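Local atomic coordinates of sortase family protein (Clostridium perfringens, PDB entry 6IXZ), a protein that probably acts as a cysteine transpeptidase of the sortase C class, the enzymes that join pilin subunits covalently into pili. Residues A[88-91]-A[95-98]; A[34-39]-A[48-53]; A[123-128]-A[182-187]. All coordinates share one frame; numbering follows the deposited sequence.

Interaction 1: A[88-91]-A[95-98]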
ATOM      1  N   VAL A  88       0.517   8.114  -1.851  1.00 16.17           N
ATOM      2  CA  VAL A  88       0.033   6.757  -2.039  1.00 14.77           C
ATOM      3  C   VAL A  88      -0.830   6.386  -0.864  1.00 15.04           C
ATOM      4  O   VAL A  88      -0.445   6.628   0.288  1.00 18.76           O
ATOM      5  CB  VAL A  88       1.215   5.766  -2.048  1.00 18.24           C
ATOM      6  CG1 VAL A  88       0.701   4.330  -2.236  1.00 20.05           C
ATOM      7  CG2 VAL A  88       2.182   6.137  -3.130  1.00 18.97           C
ATOM      8  N   GLY A  89      -1.961   5.760  -1.173  1.00 17.27           N
ATOM      9  CA  GLY A  89      -2.947   5.380  -0.205  1.00 15.60           C
ATOM     10  C   GLY A  89      -3.349   3.927  -0.339  1.00 15.59           C
ATOM     11  O   GLY A  89      -3.542   3.423  -1.449  1.00 17.05           O
ATOM     12  N   VAL A  90      -3.525   3.271   0.808  1.00 15.14           N
ATOM     13  CA  VAL A  90      -4.104   1.923   0.857  1.00 18.06           C
ATOM     14  C   VAL A  90      -5.585   1.995   0.456  1.00 18.67           C
ATOM     15  O   VAL A  90      -6.350   2.764   1.041  1.00 18.00           O
ATOM     16  CB  VAL A  90      -3.997   1.281   2.264  1.00 17.85           C
ATOM     17  CG1 VAL A  90      -4.602  -0.122   2.258  1.00 17.90           C
ATOM     18  CG2 VAL A  90      -2.565   1.247   2.777  1.00 17.70           C
ATOM     19  N   LEU A  91      -5.986   1.170  -0.510  1.00 18.02           N
ATOM     20  CA  LEU A  91      -7.363   1.187  -1.002  1.00 20.65           C
ATOM     21  C   LEU A  91      -8.351   0.551   0.001  1.00 22.82           C
ATOM     22  O   LEU A  91      -8.124  -0.547   0.528  1.00 21.57           O
ATOM     23  CB  LEU A  91      -7.424   0.462  -2.351  1.00 22.05           C
ATOM     24  CG  LEU A  91      -8.802   0.385  -2.963  1.00 21.19           C
ATOM     25  CD1 LEU A  91      -9.352   1.782  -3.206  1.00 23.60           C
ATOM     26  CD2 LEU A  91      -8.802  -0.460  -4.220  1.00 25.05           C
ATOM     27  N   SER A  95      -6.508  -5.425   2.100  1.00 18.42           N
ATOM     28  CA  SER A  95      -5.678  -5.726   3.258  1.00 16.48           C
ATOM     29  C   SER A  95      -4.779  -4.555   3.632  1.00 17.05           C
ATOM     30  O   SER A  95      -4.341  -3.828   2.759  1.00 17.98           O
ATOM     31  CB  SER A  95      -4.819  -6.963   2.951  1.00 15.22           C
ATOM     32  OG  SER A  95      -5.662  -8.057   2.618  1.00 15.59           O
ATOM     33  N   LEU A  96      -4.591  -4.298   4.924  1.00 17.25           N
ATOM     34  CA  LEU A  96      -3.518  -3.421   5.344  1.00 19.89           C
ATOM     35  C   LEU A  96      -2.186  -4.166   5.145  1.00 20.94           C
ATOM     36  O   LEU A  96      -2.106  -5.382   5.331  1.00 17.01           O
ATOM     37  CB  LEU A  96      -3.677  -3.001   6.792  1.00 24.35           C
ATOM     38  CG  LEU A  96      -4.841  -2.056   7.122  1.00 28.79           C
ATOM     39  CD1 LEU A  96      -5.050  -1.930   8.618  1.00 33.70           C
ATOM     40  CD2 LEU A  96      -4.602  -0.699   6.483  1.00 32.57           C
ATOM     41  N   PRO A  97      -1.158  -3.429   4.720  1.00 19.03           N
ATOM     42  CA  PRO A  97       0.019  -4.009   4.114  1.00 20.30           C
ATOM     43  C   PRO A  97       1.001  -4.455   5.167  1.00 18.20           C
ATOM     44  O   PRO A  97       2.100  -3.924   5.248  1.00 22.12           O
ATOM     45  CB  PRO A  97       0.588  -2.852   3.305  1.00 20.70           C
ATOM     46  CG  PRO A  97       0.252  -1.670   4.136  1.00 21.66           C
ATOM     47  CD  PRO A  97      -1.149  -1.956   4.625  1.00 19.67           C
ATOM     48  N   VAL A  98       0.585  -5.394   6.004  1.00 22.25           N
ATOM     49  CA  VAL A  98       1.494  -5.966   6.963  1.00 18.65           C
ATOM     50  C   VAL A  98       1.883  -7.413   6.591  1.00 22.19           C
ATOM     51  O   VAL A  98       2.461  -8.124   7.423  1.00 18.94           O
ATOM     52  CB  VAL A  98       0.924  -5.940   8.401  1.00 19.78           C
ATOM     53  CG1 VAL A  98       0.844  -4.511   8.932  1.00 23.85           C
ATOM     54  CG2 VAL A  98      -0.418  -6.635   8.487  1.00 21.04           C
TER
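V90 makes a small, buried contact, apolar with L96 and P97 and against the backbone carbonyl of S95, close to the centre of the chain, where strand 88-90 ends and the loop leading to strand 103-109 folds back over it. The backbones stay well apart here, 7.0 Å between V90 CA and L96 CA, and the two methyl groups of V90 span the gap. With CG1 anti to the backbone N (chi1 -180°), the fork of the valine opens toward the loop and each prong finds a different partner. CG1 rests against the carbonyl oxygen of S95, 3.7 Å from S95 O, and lies 4.3 Å from L96 CD2, the methyl that brings the end of the leucine side chain nearer to the strand. CG2 faces the CD corner of the proline ring, with V90 CG2 4.0 Å from P97 CD. P97 is the centre of an inverse gamma turn, with a hydrogen bond of 2.8 Å from V98 N to L96 O, a tight turn that sets the direction of the chain at the ring facing the valine. Several polar groups of the loop are engaged by neighbours: S95 O is hydrogen-bonded to S105 OG, S95 OG to H104 N, and N37 OD1 of helix 23-41 takes the N-H of L96. The buried turn is therefore tied both to strand 103-109 and to the helix, while its apolar atoms meet V90. V90 also packs on I75 and Y77 of strand 71-77 and on L107 of strand 103-109. Its strand lies between these two, parallel to the former and antiparallel to the latter, and the contact forms a buried layer between a strand of the sortase-type beta-barrel and the loop that follows it.

Interaction 2: A[34-39]-A[48-53]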
ATOM      1  N   ASN A  34      -3.799  -7.681  12.069  1.00 23.95           N
ATOM      2  CA  ASN A  34      -3.799  -9.053  11.613  1.00 22.89           C
ATOM      3  C   ASN A  34      -5.210  -9.636  11.711  1.00 23.05           C
ATOM      4  O   ASN A  34      -5.688 -10.233  10.753  1.00 19.45           O
ATOM      5  CB  ASN A  34      -2.762  -9.890  12.389  1.00 22.65           C
ATOM      6  CG  ASN A  34      -1.386  -9.820  11.767  1.00 23.99           C
ATOM      7  OD1 ASN A  34      -1.253  -9.459  10.601  1.00 21.02           O
ATOM      8  ND2 ASN A  34      -0.352 -10.166  12.537  1.00 22.15           N
ATOM      9  N   LYS A  35      -5.931  -9.295  12.787  1.00 25.28           N
ATOM     10  CA  LYS A  35      -7.328  -9.734  12.994  1.00 24.97           C
ATOM     11  C   LYS A  35      -8.252  -9.165  11.935  1.00 26.98           C
ATOM     12  O   LYS A  35      -9.115  -9.859  11.396  1.00 29.00           O
ATOM     13  CB  LYS A  35      -7.848  -9.253  14.346  1.00 33.97           C
ATOM     14  CG  LYS A  35      -8.105 -10.357  15.345  1.00 45.34           C
ATOM     15  CD  LYS A  35      -9.207  -9.972  16.323  1.00 58.35           C
ATOM     16  CE  LYS A  35      -9.785 -11.202  17.007  1.00 64.70           C
ATOM     17  NZ  LYS A  35     -10.324 -10.906  18.364  1.00 70.98           N
ATOM     18  N   TYR A  36      -8.106  -7.874  11.689  1.00 26.51           N
ATOM     19  CA  TYR A  36      -8.870  -7.194  10.653  1.00 24.15           C
ATOM     20  C   TYR A  36      -8.728  -7.862   9.287  1.00 22.32           C
ATOM     21  O   TYR A  36      -9.715  -8.315   8.708  1.00 28.45           O
ATOM     22  CB  TYR A  36      -8.421  -5.734  10.564  1.00 25.07           C
ATOM     23  CG  TYR A  36      -9.014  -5.026   9.381  1.00 24.14           C
ATOM     24  CD1 TYR A  36     -10.368  -4.723   9.348  1.00 22.89           C
ATOM     25  CD2 TYR A  36      -8.272  -4.851   8.212  1.00 26.31           C
ATOM     26  CE1 TYR A  36     -10.929  -4.115   8.238  1.00 25.75           C
ATOM     27  CE2 TYR A  36      -8.823  -4.242   7.096  1.00 24.99           C
ATOM     28  CZ  TYR A  36     -10.148  -3.873   7.115  1.00 26.12           C
ATOM     29  OH  TYR A  36     -10.684  -3.275   6.001  1.00 27.84           O
ATOM     30  N   ASN A  37      -7.486  -8.066   8.853  1.00 29.05           N
ATOM     31  CA  ASN A  37      -7.196  -8.727   7.559  1.00 26.46           C
ATOM     32  C   ASN A  37      -7.825 -10.126   7.447  1.00 24.42           C
ATOM     33  O   ASN A  37      -8.224 -10.553   6.366  1.00 23.91           O
ATOM     34  CB  ASN A  37      -5.664  -8.842   7.342  1.00 23.55           C
ATOM     35  CG  ASN A  37      -5.022  -7.530   6.900  1.00 20.90           C
ATOM     36  OD1 ASN A  37      -5.705  -6.561   6.564  1.00 20.57           O
ATOM     37  ND2 ASN A  37      -3.703  -7.514   6.852  1.00 18.02           N
ATOM     38  N   TYR A  38      -7.777 -10.875   8.537  1.00 28.16           N
ATOM     39  CA  TYR A  38      -8.384 -12.212   8.599  1.00 30.68           C
ATOM     40  C   TYR A  38      -9.896 -12.073   8.516  1.00 29.11           C
ATOM     41  O   TYR A  38     -10.557 -12.741   7.718  1.00 27.62           O
ATOM     42  CB  TYR A  38      -7.974 -12.915   9.903  1.00 31.82           C
ATOM     43  CG  TYR A  38      -8.742 -14.194  10.231  1.00 37.22           C
ATOM     44  CD1 TYR A  38      -9.958 -14.143  10.901  1.00 34.22           C
ATOM     45  CD2 TYR A  38      -8.208 -15.452   9.938  1.00 41.00           C
ATOM     46  CE1 TYR A  38     -10.654 -15.303  11.220  1.00 38.96           C
ATOM     47  CE2 TYR A  38      -8.908 -16.616  10.242  1.00 37.62           C
ATOM     48  CZ  TYR A  38     -10.124 -16.532  10.885  1.00 35.47           C
ATOM     49  OH  TYR A  38     -10.808 -17.675  11.216  1.00 45.76           O
ATOM     50  N   ASP A  39     -10.441 -11.165   9.318  1.00 33.49           N
ATOM     51  CA  ASP A  39     -11.865 -10.874   9.259  1.00 32.76           C
ATOM     52  C   ASP A  39     -12.254 -10.421   7.882  1.00 29.80           C
ATOM     53  O   ASP A  39     -13.387 -10.648   7.465  1.00 30.88           O
ATOM     54  CB  ASP A  39     -12.261  -9.785  10.251  1.00 33.13           C
ATOM     55  CG  ASP A  39     -12.384 -10.299  11.666  1.00 35.65           C
ATOM     56  OD1 ASP A  39     -12.332 -11.526  11.866  1.00 31.31           O
ATOM     57  OD2 ASP A  39     -12.486  -9.458  12.587  1.00 42.02           O
ATOM     58  N   GLN A  48     -15.387  -0.179   6.921  1.00 46.94           N
ATOM     59  CA  GLN A  48     -14.561   0.832   7.546  1.00 50.55           C
ATOM     60  C   GLN A  48     -13.688   0.051   8.521  1.00 40.76           C
ATOM     61  O   GLN A  48     -14.022  -1.077   8.871  1.00 36.15           O
ATOM     62  CB  GLN A  48     -15.423   1.860   8.284  1.00 50.61           C
ATOM     63  CG  GLN A  48     -14.688   2.659   9.354  1.00 56.40           C
ATOM     64  CD  GLN A  48     -13.684   3.665   8.795  1.00 59.95           C
ATOM     65  OE1 GLN A  48     -12.520   3.324   8.501  1.00 45.42           O
ATOM     66  NE2 GLN A  48     -14.101   4.932   8.734  1.00 52.71           N
ATOM     67  N   LEU A  49     -12.534   0.601   8.879  1.00 37.58           N
ATOM     68  CA  LEU A  49     -11.667  -0.060   9.846  1.00 37.72           C
ATOM     69  C   LEU A  49     -12.368  -0.039  11.195  1.00 39.12           C
ATOM     70  O   LEU A  49     -13.080   0.917  11.509  1.00 40.59           O
ATOM     71  CB  LEU A  49     -10.313   0.652   9.950  1.00 35.71           C
ATOM     72  CG  LEU A  49      -9.481   0.735   8.679  1.00 31.54           C
ATOM     73  CD1 LEU A  49      -8.241   1.566   8.925  1.00 30.01           C
ATOM     74  CD2 LEU A  49      -9.099  -0.658   8.209  1.00 32.82           C
ATOM     75  N   PRO A  50     -12.165  -1.092  12.000  1.00 49.16           N
ATOM     76  CA  PRO A  50     -12.735  -1.109  13.344  1.00 51.60           C
ATOM     77  C   PRO A  50     -12.158  -0.014  14.231  1.00 49.06           C
ATOM     78  O   PRO A  50     -11.022   0.412  14.035  1.00 39.36           O
ATOM     79  CB  PRO A  50     -12.362  -2.497  13.868  1.00 51.88           C
ATOM     80  CG  PRO A  50     -12.189  -3.336  12.644  1.00 48.25           C
ATOM     81  CD  PRO A  50     -11.630  -2.408  11.608  1.00 49.48           C
ATOM     82  N   ASP A  51     -12.948   0.435  15.201  1.00 60.86           N
ATOM     83  CA  ASP A  51     -12.672   1.681  15.921  1.00 59.84           C
ATOM     84  C   ASP A  51     -11.309   1.650  16.605  1.00 60.47           C
ATOM     85  O   ASP A  51     -10.554   2.635  16.564  1.00 50.36           O
ATOM     86  CB  ASP A  51     -13.767   1.939  16.965  1.00 61.54           C
ATOM     87  CG  ASP A  51     -15.128   2.182  16.334  1.00 65.63           C
ATOM     88  OD1 ASP A  51     -15.175   2.790  15.240  1.00 61.06           O
ATOM     89  OD2 ASP A  51     -16.148   1.750  16.921  1.00 58.88           O
ATOM     90  N   TYR A  52     -10.992   0.508  17.216  1.00 52.51           N
ATOM     91  CA  TYR A  52      -9.834   0.411  18.109  1.00 58.55           C
ATOM     92  C   TYR A  52      -8.463   0.420  17.425  1.00 52.48           C
ATOM     93  O   TYR A  52      -7.450   0.608  18.106  1.00 52.64           O
ATOM     94  CB  TYR A  52      -9.937  -0.828  18.998  1.00 55.91           C
ATOM     95  CG  TYR A  52     -10.182  -2.108  18.245  1.00 56.04           C
ATOM     96  CD1 TYR A  52      -9.129  -2.830  17.698  1.00 56.19           C
ATOM     97  CD2 TYR A  52     -11.467  -2.615  18.109  1.00 53.80           C
ATOM     98  CE1 TYR A  52      -9.354  -4.033  17.054  1.00 57.93           C
ATOM     99  CE2 TYR A  52     -11.701  -3.815  17.469  1.00 53.30           C
ATOM    100  CZ  TYR A  52     -10.643  -4.519  16.944  1.00 52.15           C
ATOM    101  OH  TYR A  52     -10.885  -5.696  16.274  1.00 59.72           O
ATOM    102  N   LEU A  53      -8.411   0.207  16.105  1.00 51.49           N
ATOM    103  CA  LEU A  53      -7.139   0.297  15.387  1.00 40.09           C
ATOM    104  C   LEU A  53      -6.575   1.707  15.515  1.00 47.63           C
ATOM    105  O   LEU A  53      -5.359   1.904  15.560  1.00 44.21           O
ATOM    106  CB  LEU A  53      -7.301  -0.081  13.908  1.00 42.71           C
ATOM    107  CG  LEU A  53      -7.906  -1.456  13.578  1.00 40.90           C
ATOM    108  CD1 LEU A  53      -7.541  -1.896  12.165  1.00 36.39           C
ATOM    109  CD2 LEU A  53      -7.456  -2.495  14.585  1.00 42.90           C
TER
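The N-H of L49 is held by the side chain of the residue before it: L49 N donates to Q48 OE1 over 2.7 Å with an N-H...O angle of 145°. The donor sits in the carbonyl plane of the amide, on a lone pair, and the glutamine side chain curls back onto the backbone N of the next residue just ahead of the contact. Beyond this bond the loop meets helix 23-41 through the ring of Y36, which extends toward it with CG anti to the backbone N (chi1 171°). L49 contributes one branch, CD2, which stands over one face of the ring in a CH-pi contact, 3.9 Å from the Y36 ring centroid. This methyl is offset toward the rim on the hydroxyl side, with Y36 CZ and L49 CD2 3.6 Å apart. P50 crosses the tyrosine side chain at about a right angle and comes in obliquely, with P50 CD 3.5 Å from Y36 CD1. Farther back, L53 CD1 reaches the start of the side chain, 4.3 Å from Y36 CB. L53 lies in the short 3-10 segment 51-53, where its N-H makes a weak bond to P50 O; its side chain also touches N32, about one helical turn before Y36. The leucine, the proline and the second leucine thus follow one another along the tyrosine, from its outer end to its CB. A polar tie lies in the connection, where D39 O is hydrogen-bonded to T44 OG1. Between 34-39 and 48-53 themselves the closest side-chain approaches are apolar or CH-pi, which implies a fit resting on shape and dispersion rather than directional polar bonds.

Interaction 3: A[123-128]-A[182-187]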
ATOM      1  N   ASP A 123       5.505   1.627 -14.635  1.00 20.10           N
ATOM      2  CA  ASP A 123       5.364   1.116 -15.971  1.00 23.27           C
ATOM      3  C   ASP A 123       6.694   0.629 -16.578  1.00 23.78           C
ATOM      4  O   ASP A 123       6.675  -0.108 -17.564  1.00 18.71           O
ATOM      5  CB  ASP A 123       4.652   2.124 -16.854  1.00 25.46           C
ATOM      6  CG  ASP A 123       5.557   3.211 -17.318  1.00 27.70           C
ATOM      7  OD1 ASP A 123       6.553   3.488 -16.627  1.00 24.55           O
ATOM      8  OD2 ASP A 123       5.267   3.783 -18.372  1.00 29.90           O
ATOM      9  N   LYS A 124       7.795   0.820 -15.858  1.00 21.34           N
ATOM     10  CA  LYS A 124       9.092   0.250 -16.286  1.00 26.36           C
ATOM     11  C   LYS A 124       9.435  -1.036 -15.552  1.00 22.94           C
ATOM     12  O   LYS A 124      10.371  -1.753 -15.925  1.00 21.11           O
ATOM     13  CB  LYS A 124      10.219   1.275 -16.123  1.00 23.82           C
ATOM     14  CG  LYS A 124       9.907   2.650 -16.712  1.00 28.52           C
ATOM     15  CD  LYS A 124      11.071   3.629 -16.552  1.00 31.88           C
ATOM     16  CE  LYS A 124      10.774   4.973 -17.217  1.00 33.16           C
ATOM     17  NZ  LYS A 124      11.828   6.000 -16.959  1.00 37.80           N
ATOM     18  N   LEU A 125       8.650  -1.390 -14.546  1.00 20.09           N
ATOM     19  CA  LEU A 125       8.902  -2.634 -13.845  1.00 21.33           C
ATOM     20  C   LEU A 125       8.550  -3.846 -14.720  1.00 21.52           C
ATOM     21  O   LEU A 125       7.647  -3.786 -15.527  1.00 23.78           O
ATOM     22  CB  LEU A 125       8.113  -2.692 -12.545  1.00 23.24           C
ATOM     23  CG  LEU A 125       8.482  -1.680 -11.470  1.00 24.71           C
ATOM     24  CD1 LEU A 125       7.534  -1.789 -10.295  1.00 24.17           C
ATOM     25  CD2 LEU A 125       9.918  -1.881 -11.023  1.00 26.82           C
ATOM     26  N   LYS A 126       9.238  -4.954 -14.495  1.00 23.83           N
ATOM     27  CA  LYS A 126       8.912  -6.238 -15.111  1.00 28.69           C
ATOM     28  C   LYS A 126       8.911  -7.386 -14.083  1.00 26.35           C
ATOM     29  O   LYS A 126       9.335  -7.214 -12.951  1.00 25.43           O
ATOM     30  CB  LYS A 126       9.911  -6.519 -16.233  1.00 32.53           C
ATOM     31  CG  LYS A 126      11.367  -6.366 -15.828  1.00 39.23           C
ATOM     32  CD  LYS A 126      11.780  -7.378 -14.765  1.00 47.30           C
ATOM     33  CE  LYS A 126      13.292  -7.498 -14.622  1.00 48.84           C
ATOM     34  NZ  LYS A 126      13.909  -8.121 -15.826  1.00 49.86           N
ATOM     35  N   ASP A 127       8.400  -8.549 -14.475  1.00 28.42           N
ATOM     36  CA  ASP A 127       8.437  -9.746 -13.631  1.00 26.93           C
ATOM     37  C   ASP A 127       9.811  -9.925 -13.000  1.00 29.24           C
ATOM     38  O   ASP A 127      10.827  -9.714 -13.659  1.00 24.25           O
ATOM     39  CB  ASP A 127       8.103 -10.991 -14.468  1.00 30.04           C
ATOM     40  CG  ASP A 127       6.615 -11.170 -14.685  1.00 31.36           C
ATOM     41  OD1 ASP A 127       5.801 -10.476 -14.015  1.00 27.34           O
ATOM     42  OD2 ASP A 127       6.257 -12.037 -15.503  1.00 27.41           O
ATOM     43  N   GLY A 128       9.846 -10.231 -11.708  1.00 26.65           N
ATOM     44  CA  GLY A 128      11.120 -10.334 -10.992  1.00 30.54           C
ATOM     45  C   GLY A 128      11.641  -9.082 -10.286  1.00 26.82           C
ATOM     46  O   GLY A 128      12.361  -9.212  -9.310  1.00 31.36           O
ATOM     47  N   LEU A 182      -3.041   1.040 -14.193  1.00 20.81           N
ATOM     48  CA  LEU A 182      -1.995   0.029 -14.322  1.00 20.86           C
ATOM     49  C   LEU A 182      -1.725  -0.622 -12.976  1.00 20.81           C
ATOM     50  O   LEU A 182      -1.548   0.063 -11.962  1.00 20.52           O
ATOM     51  CB  LEU A 182      -0.721   0.685 -14.869  1.00 21.83           C
ATOM     52  CG  LEU A 182       0.582  -0.128 -14.823  1.00 24.15           C
ATOM     53  CD1 LEU A 182       0.529  -1.278 -15.821  1.00 25.63           C
ATOM     54  CD2 LEU A 182       1.747   0.788 -15.159  1.00 24.09           C
ATOM     55  N   LEU A 183      -1.775  -1.948 -12.961  1.00 18.56           N
ATOM     56  CA  LEU A 183      -1.633  -2.738 -11.748  1.00 18.96           C
ATOM     57  C   LEU A 183      -0.325  -3.467 -11.854  1.00 20.90           C
ATOM     58  O   LEU A 183      -0.055  -4.089 -12.879  1.00 25.75           O
ATOM     59  CB  LEU A 183      -2.737  -3.799 -11.660  1.00 16.52           C
ATOM     60  CG  LEU A 183      -4.168  -3.271 -11.709  1.00 19.65           C
ATOM     61  CD1 LEU A 183      -5.163  -4.411 -11.532  1.00 19.05           C
ATOM     62  CD2 LEU A 183      -4.375  -2.196 -10.643  1.00 20.19           C
ATOM     63  N   VAL A 184       0.476  -3.414 -10.798  1.00 18.84           N
ATOM     64  CA  VAL A 184       1.733  -4.179 -10.752  1.00 18.45           C
ATOM     65  C   VAL A 184       1.720  -5.008  -9.479  1.00 19.67           C
ATOM     66  O   VAL A 184       1.894  -4.458  -8.384  1.00 18.92           O
ATOM     67  CB  VAL A 184       2.970  -3.233 -10.776  1.00 17.60           C
ATOM     68  CG1 VAL A 184       4.261  -4.022 -10.655  1.00 19.14           C
ATOM     69  CG2 VAL A 184       2.985  -2.400 -12.054  1.00 20.49           C
ATOM     70  N   ARG A 185       1.495  -6.322  -9.618  1.00 18.61           N
ATOM     71  CA  ARG A 185       1.302  -7.201  -8.473  1.00 20.16           C
ATOM     72  C   ARG A 185       2.605  -7.851  -8.099  1.00 20.38           C
ATOM     73  O   ARG A 185       3.295  -8.414  -8.959  1.00 21.46           O
ATOM     74  CB  ARG A 185       0.314  -8.336  -8.768  1.00 21.04           C
ATOM     75  CG  ARG A 185      -0.104  -9.094  -7.518  1.00 18.35           C
ATOM     76  CD  ARG A 185      -1.086 -10.207  -7.878  1.00 23.22           C
ATOM     77  NE  ARG A 185      -0.415 -11.291  -8.593  1.00 27.63           N
ATOM     78  CZ  ARG A 185      -1.041 -12.297  -9.215  1.00 26.27           C
ATOM     79  NH1 ARG A 185      -2.357 -12.337  -9.252  1.00 25.53           N
ATOM     80  NH2 ARG A 185      -0.334 -13.242  -9.825  1.00 25.53           N
ATOM     81  N   GLY A 186       2.950  -7.732  -6.825  1.00 19.92           N
ATOM     82  CA  GLY A 186       4.122  -8.412  -6.269  1.00 22.63           C
ATOM     83  C   GLY A 186       3.719  -9.444  -5.250  1.00 22.49           C
ATOM     84  O   GLY A 186       2.616  -9.378  -4.686  1.00 20.73           O
ATOM     85  N   GLU A 187       4.519 -10.506  -5.167  1.00 21.38           N
ATOM     86  CA  GLU A 187       4.289 -11.591  -4.207  1.00 22.09           C
ATOM     87  C   GLU A 187       5.430 -11.622  -3.193  1.00 18.46           C
ATOM     88  O   GLU A 187       6.575 -11.363  -3.549  1.00 21.11           O
ATOM     89  CB  GLU A 187       4.180 -12.949  -4.938  1.00 23.48           C
ATOM     90  CG  GLU A 187       3.931 -14.151  -4.019  1.00 26.19           C
ATOM     91  CD  GLU A 187       3.345 -15.358  -4.743  1.00 30.76           C
ATOM     92  OE1 GLU A 187       3.352 -15.382  -5.989  1.00 39.16           O
ATOM     93  OE2 GLU A 187       2.835 -16.276  -4.070  1.00 35.86           O
TER
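D123, in a 3-10 segment, starts the contact with its aliphatic part rather than its charge: D123 CB lies 3.6 Å from L182 CD2, and the same methyl is 3.7 Å from D123 CA. The aspartate CG is placed between the backbone N and the carbonyl carbon (chi1 79°), and the end of the side chain leads away from the strand, leaving the methylene and backbone carbon for the leucine. K124 turns its side chain away. L125 then points toward the strand and drops a single methyl onto it, with L125 CD1 4.0 Å from V184 CG1; the two side chains cross at about a right angle. From here the loop moves off. K126 and D127 direct their CB atoms away from the strand, and the N-H of K126 is taken up by D129 OD2. G128 follows with a positive phi of 92°, a conformation in which a beta carbon would jam against the carbonyl oxygen of D127, and its backbone is bonded to V144 of strand 138-150. The loop thus touches the strand at alternate residues, D123 and L125, matched by L182 and V184, which project from the same face of strand 180-188. I122 touches both of these side chains too. L182 also packs on I147 and V149, and its side chain is about 8 Å from that of C172, the predicted acyl-thioester nucleophile. The strand runs antiparallel between 165-173 and 138-150, with backbone bonds from L182 to T171 and from V184 to L169. Through D123 and L125, the loop between helix 111-114 and strand 130-135 lies over this part of the sheet.

How the interactions relate
Interaction 1 is the most central of the three, its centre about 4 Å from the centre of the chain, and is buried throughout. Interactions 2 and 3 sit farther out, on opposite sides of that centre; they are mostly buried but include exposed residues, Q48 and D123. Interactions 1 and 3 both lean on the same sheet, through strands 88-90 and 180-188, but do not touch; interaction 2 instead joins a loop to helix 23-41. Interactions 1 and 2 share that helix, through N37 and through V98 on N34. Methyl groups do the touching throughout, against a proline ring, a leucine methyl and a carbonyl in the interior, an aromatic face on the helix, and aliphatic carbons where a loop lies over the sheet.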